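Local coordinates for protein histidine--tRNA ligase (Thermus thermophilus, PDB 1H4V) that catalyses the ATP-dependent attachment of L-histidine to tRNA(His), as a homodimeric class II aminoacyl-tRNA synthetase, at residues G133-I138 and G297-G302; V161-V166 and A235-V240. All coordinates share one frame; numbering follows the deposited sequence.

Overall arrangement
Both contacts belong to the class II catalytic domain, and their centres lie 16 Å apart. Interaction 1 joins the loop leaving strand 123-132 to the entry of strand 302-308, in the central part of the large mixed sheet. Interaction 2 packs helix 231-246 on strand 160-165, towards the end of that sheet where strand 251-253 lies. Helix 137-153, which starts in interaction 1, leads along the chain to strand 160-165. The two contacts also meet directly: E135 O lies 3.0 Å from H236 NE2, a probable hydrogen bond, and P137 CB packs 3.7 Å from E239 CB. Interaction 1 thus sits at ends of motif 2 and 3 strands, which build the class II ATP site, unliganded here.

Interaction 1: residues G133-I138 and G297-G302; sequences GSENPI and GPRVPG
G133 and P301 meet at the seam between motifs 2 and 3 of the class II synthetase fold, just past the end of strand 123-132 and just before strand 302-308. The backbone bond from G133 N to P301 O is short, 2.8 Å, and nearly straight (170° at the hydrogen), so it carries the antiparallel pairing of the two strands slightly further. The P301 ring then lies along the turning chain: its CB comes 3.4 Å from S134 O, while CD sits 4.0 Å from G133 C. V300 adds one methyl; with CG1 anti to the backbone N (chi1 177°), that branch reaches to 3.8 Å from G133 N, beside the hydrogen bond.

Polar neighbours fix this corner from outside. R287 NH1 donates to S134 O, the same oxygen that P301 CB touches, and D289 OD2 accepts from G302 N. The E135 carboxylate makes its salt bridge through OE1 to R266; E135 OE2 is less surely placed and lies, at 4.1 Å from R299 NH2, beyond a salt bridge. L361 of the second subunit packs on S134 and N136.

From S134 on, an ST turn leads into helix 137-153, N136 N donating to S134 OG at 3.1 Å. N136 is the N-cap: its OD1 accepts from I138 N at 2.9 Å, in the carbonyl plane and on a lone pair.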
loop_
_atom_site.group_PDB
_atom_site.type_symbol
_atom_site.label_atom_id
_atom_site.label_comp_id
_atom_site.label_asym_id
_atom_site.label_seq_id
_atom_site.Cartn_x
_atom_site.Cartn_y
_atom_site.Cartn_z
ATOM N N GLY A 133 5.610 -25.324 -0.049
ATOM C CA GLY A 133 5.050 -26.645 -0.253
ATOM C C GLY A 133 5.856 -27.653 -1.044
ATOM O O GLY A 133 5.460 -28.810 -1.136
ATOM N N SER A 134 6.985 -27.253 -1.606
ATOM C CA SER A 134 7.766 -28.197 -2.387
ATOM C C SER A 134 9.273 -28.063 -2.226
ATOM O O SER A 134 9.798 -26.972 -2.019
ATOM C CB SER A 134 7.394 -28.066 -3.867
ATOM O OG SER A 134 8.172 -28.947 -4.656
ATOM N N GLU A 135 9.965 -29.193 -2.342
ATOM C CA GLU A 135 11.418 -29.241 -2.225
ATOM C C GLU A 135 12.065 -29.267 -3.616
ATOM O O GLU A 135 13.289 -29.190 -3.746
ATOM C CB GLU A 135 11.828 -30.495 -1.446
ATOM C CG GLU A 135 13.325 -30.667 -1.315
ATOM C CD GLU A 135 13.941 -29.669 -0.348
ATOM O OE1 GLU A 135 15.125 -29.316 -0.532
ATOM O OE2 GLU A 135 13.244 -29.250 0.601
ATOM N N ASN A 136 11.235 -29.377 -4.649
ATOM C CA ASN A 136 11.709 -29.432 -6.032
ATOM C C ASN A 136 12.680 -28.301 -6.395
ATOM O O ASN A 136 12.355 -27.130 -6.253
ATOM C CB ASN A 136 10.517 -29.409 -6.989
ATOM C CG ASN A 136 10.879 -29.917 -8.363
ATOM O OD1 ASN A 136 11.787 -29.399 -9.008
ATOM N ND2 ASN A 136 10.179 -30.957 -8.816
ATOM N N PRO A 137 13.890 -28.650 -6.867
ATOM C CA PRO A 137 14.918 -27.672 -7.248
ATOM C C PRO A 137 14.507 -26.712 -8.360
ATOM O O PRO A 137 15.137 -25.667 -8.564
ATOM C CB PRO A 137 16.115 -28.550 -7.625
ATOM C CG PRO A 137 15.485 -29.828 -8.047
ATOM C CD PRO A 137 14.391 -30.024 -7.041
ATOM N N ILE A 138 13.456 -27.068 -9.088
ATOM C CA ILE A 138 12.964 -26.192 -10.132
ATOM C C ILE A 138 12.490 -24.888 -9.474
ATOM O O ILE A 138 12.684 -23.809 -10.015
ATOM C CB ILE A 138 11.796 -26.858 -10.920
ATOM C CG1 ILE A 138 12.369 -27.845 -11.943
ATOM C CG2 ILE A 138 10.943 -25.805 -11.614
ATOM C CD1 ILE A 138 11.329 -28.725 -12.635
ATOM N N GLY A 297 3.566 -25.079 12.890
ATOM C CA GLY A 297 2.868 -25.804 11.846
ATOM C C GLY A 297 3.614 -27.048 11.409
ATOM O O GLY A 297 4.700 -27.340 11.904
ATOM N N PRO A 298 3.043 -27.822 10.481
ATOM C CA PRO A 298 3.720 -29.032 10.015
ATOM C C PRO A 298 4.919 -28.627 9.171
ATOM O O PRO A 298 5.226 -27.440 9.041
ATOM C CB PRO A 298 2.647 -29.721 9.182
ATOM C CG PRO A 298 1.890 -28.552 8.610
ATOM C CD PRO A 298 1.741 -27.653 9.813
ATOM N N ARG A 299 5.596 -29.610 8.597
ATOM C CA ARG A 299 6.740 -29.332 7.753
ATOM C C ARG A 299 6.247 -28.706 6.454
ATOM O O ARG A 299 5.356 -29.242 5.806
ATOM C CB ARG A 299 7.488 -30.625 7.434
ATOM C CG ARG A 299 8.495 -30.486 6.306
ATOM C CD ARG A 299 9.047 -31.831 5.875
ATOM N NE ARG A 299 10.125 -31.675 4.901
ATOM C CZ ARG A 299 11.249 -31.004 5.138
ATOM N NH1 ARG A 299 11.441 -30.424 6.318
ATOM N NH2 ARG A 299 12.186 -30.916 4.198
ATOM N N VAL A 300 6.818 -27.566 6.084
ATOM C CA VAL A 300 6.446 -26.894 4.843
ATOM C C VAL A 300 7.691 -26.357 4.154
ATOM O O VAL A 300 8.251 -25.349 4.572
ATOM C CB VAL A 300 5.490 -25.711 5.081
ATOM C CG1 VAL A 300 5.191 -25.013 3.744
ATOM C CG2 VAL A 300 4.196 -26.195 5.730
ATOM N N PRO A 301 8.150 -27.039 3.096
ATOM C CA PRO A 301 9.342 -26.615 2.351
ATOM C C PRO A 301 9.082 -25.243 1.753
ATOM O O PRO A 301 7.965 -24.949 1.332
ATOM C CB PRO A 301 9.475 -27.678 1.262
ATOM C CG PRO A 301 8.770 -28.877 1.846
ATOM C CD PRO A 301 7.571 -28.258 2.512
ATOM N N GLY A 302 10.108 -24.404 1.701
ATOM C CA GLY A 302 9.903 -23.080 1.152
ATOM C C GLY A 302 11.137 -22.497 0.517
ATOM O O GLY A 302 12.255 -22.859 0.855
#

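Interaction 2: residues V161-V166 and A235-V240; sequences VKLSSV and AHLKEV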
loop_
_atom_site.group_PDB
_atom_site.type_symbol
_atom_site.label_atom_id
_atom_site.label_comp_id
_atom_site.label_asym_id
_atom_site.label_seq_id
_atom_site.Cartn_x
_atom_site.Cartn_y
_atom_site.Cartn_z
ATOM N N VAL A 161 24.491 -12.142 -10.239
ATOM C CA VAL A 161 23.794 -13.176 -9.494
ATOM C C VAL A 161 24.778 -14.085 -8.767
ATOM O O VAL A 161 25.641 -14.699 -9.388
ATOM C CB VAL A 161 22.926 -14.040 -10.428
ATOM C CG1 VAL A 161 22.248 -15.153 -9.641
ATOM C CG2 VAL A 161 21.898 -13.167 -11.110
ATOM N N LYS A 162 24.650 -14.168 -7.448
ATOM C CA LYS A 162 25.532 -15.020 -6.664
ATOM C C LYS A 162 24.734 -16.144 -6.026
ATOM O O LYS A 162 23.728 -15.918 -5.367
ATOM C CB LYS A 162 26.285 -14.182 -5.630
ATOM C CG LYS A 162 27.148 -13.143 -6.330
ATOM C CD LYS A 162 28.138 -12.455 -5.426
ATOM C CE LYS A 162 28.955 -11.445 -6.220
ATOM N NZ LYS A 162 29.566 -12.062 -7.444
ATOM N N LEU A 163 25.190 -17.366 -6.265
ATOM C CA LEU A 163 24.522 -18.562 -5.786
ATOM C C LEU A 163 25.384 -19.351 -4.806
ATOM O O LEU A 163 26.606 -19.251 -4.813
ATOM C CB LEU A 163 24.155 -19.437 -6.994
ATOM C CG LEU A 163 23.451 -20.777 -6.768
ATOM C CD1 LEU A 163 22.107 -20.557 -6.099
ATOM C CD2 LEU A 163 23.270 -21.482 -8.103
ATOM N N SER A 164 24.733 -20.136 -3.959
ATOM C CA SER A 164 25.438 -20.942 -2.981
ATOM C C SER A 164 24.454 -21.865 -2.285
ATOM O O SER A 164 23.271 -21.909 -2.634
ATOM C CB SER A 164 26.117 -20.044 -1.942
ATOM O OG SER A 164 26.784 -20.816 -0.953
ATOM N N SER A 165 24.953 -22.589 -1.289
ATOM C CA SER A 165 24.133 -23.516 -0.526
ATOM C C SER A 165 24.575 -23.558 0.923
ATOM O O SER A 165 25.749 -23.350 1.225
ATOM C CB SER A 165 24.230 -24.923 -1.122
ATOM O OG SER A 165 23.579 -25.860 -0.280
ATOM N N VAL A 166 23.629 -23.816 1.818
ATOM C CA VAL A 166 23.949 -23.917 3.234
ATOM C C VAL A 166 23.726 -25.352 3.720
ATOM O O VAL A 166 23.760 -25.622 4.920
ATOM C CB VAL A 166 23.110 -22.932 4.076
ATOM C CG1 VAL A 166 23.460 -21.500 3.684
ATOM C CG2 VAL A 166 21.635 -23.195 3.878
ATOM N N ALA A 235 23.625 -32.528 -4.740
ATOM C CA ALA A 235 22.854 -32.910 -5.913
ATOM C C ALA A 235 21.773 -31.881 -6.191
ATOM O O ALA A 235 21.460 -31.597 -7.354
ATOM C CB ALA A 235 22.225 -34.291 -5.702
ATOM N N HIS A 236 21.198 -31.335 -5.120
ATOM C CA HIS A 236 20.142 -30.334 -5.237
ATOM C C HIS A 236 20.719 -29.047 -5.831
ATOM O O HIS A 236 20.126 -28.432 -6.718
ATOM C CB HIS A 236 19.527 -30.067 -3.861
ATOM C CG HIS A 236 18.266 -29.260 -3.902
ATOM N ND1 HIS A 236 18.261 -27.882 -3.982
ATOM C CD2 HIS A 236 16.967 -29.640 -3.884
ATOM C CE1 HIS A 236 17.012 -27.450 -4.010
ATOM N NE2 HIS A 236 16.207 -28.496 -3.952
ATOM N N LEU A 237 21.893 -28.656 -5.348
ATOM C CA LEU A 237 22.545 -27.460 -5.846
ATOM C C LEU A 237 22.931 -27.637 -7.308
ATOM O O LEU A 237 22.856 -26.691 -8.094
ATOM C CB LEU A 237 23.788 -27.144 -5.008
ATOM C CG LEU A 237 24.646 -25.954 -5.456
ATOM C CD1 LEU A 237 23.797 -24.681 -5.555
ATOM C CD2 LEU A 237 25.795 -25.775 -4.461
ATOM N N LYS A 238 23.348 -28.845 -7.681
ATOM C CA LYS A 238 23.727 -29.084 -9.067
ATOM C C LYS A 238 22.501 -28.938 -9.961
ATOM O O LYS A 238 22.591 -28.396 -11.057
ATOM C CB LYS A 238 24.353 -30.469 -9.233
ATOM N N GLU A 239 21.352 -29.409 -9.488
ATOM C CA GLU A 239 20.107 -29.284 -10.248
ATOM C C GLU A 239 19.786 -27.794 -10.461
ATOM O O GLU A 239 19.478 -27.365 -11.580
ATOM C CB GLU A 239 18.953 -29.952 -9.493
ATOM C CG GLU A 239 19.030 -31.468 -9.426
ATOM C CD GLU A 239 18.659 -32.130 -10.745
ATOM O OE1 GLU A 239 17.482 -32.025 -11.154
ATOM O OE2 GLU A 239 19.541 -32.753 -11.377
ATOM N N VAL A 240 19.863 -27.010 -9.387
ATOM C CA VAL A 240 19.583 -25.585 -9.482
ATOM C C VAL A 240 20.515 -24.931 -10.503
ATOM O O VAL A 240 20.079 -24.124 -11.330
ATOM C CB VAL A 240 19.762 -24.874 -8.123
ATOM C CG1 VAL A 240 19.418 -23.396 -8.259
ATOM C CG2 VAL A 240 18.883 -25.528 -7.075
#
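Strand segment 161-165 and helix segment 235-240 run nearly antiparallel, 160° between directions and 9.2 Å between axes, with S165 and L237 closest at the backbone (CA to CA 6.8 Å). The arrangement is part of a beta-alpha-beta crossover: helix 231-246 is the last of the helices that link strand 160-165 to its parallel neighbour, strand 251-253, and it packs against the face of the sheet.

L163 and S165 point toward the helix, whereas S164 between them points away. L237 is the side chain that fits between these two positions, its CG anti to the backbone N (chi1 176°) and its two methyls dividing the work. CD1 lies against the L163 branch point, 4.1 Å from L163 CG, and CD2 rests 3.8 Å from S165 CB. The two leucine side chains lie alongside one another, pointing opposite ways. S165 meets L237 through CB; its OG accepts from G167 N in the following turn.

T267 of the adjoining strand 267-272 touches both L163 and V240, and Y251 also packs on L163. One turn of helix beyond L237, V240 extends the contact, its CG1 lying 4.3 Å from L163 CD2.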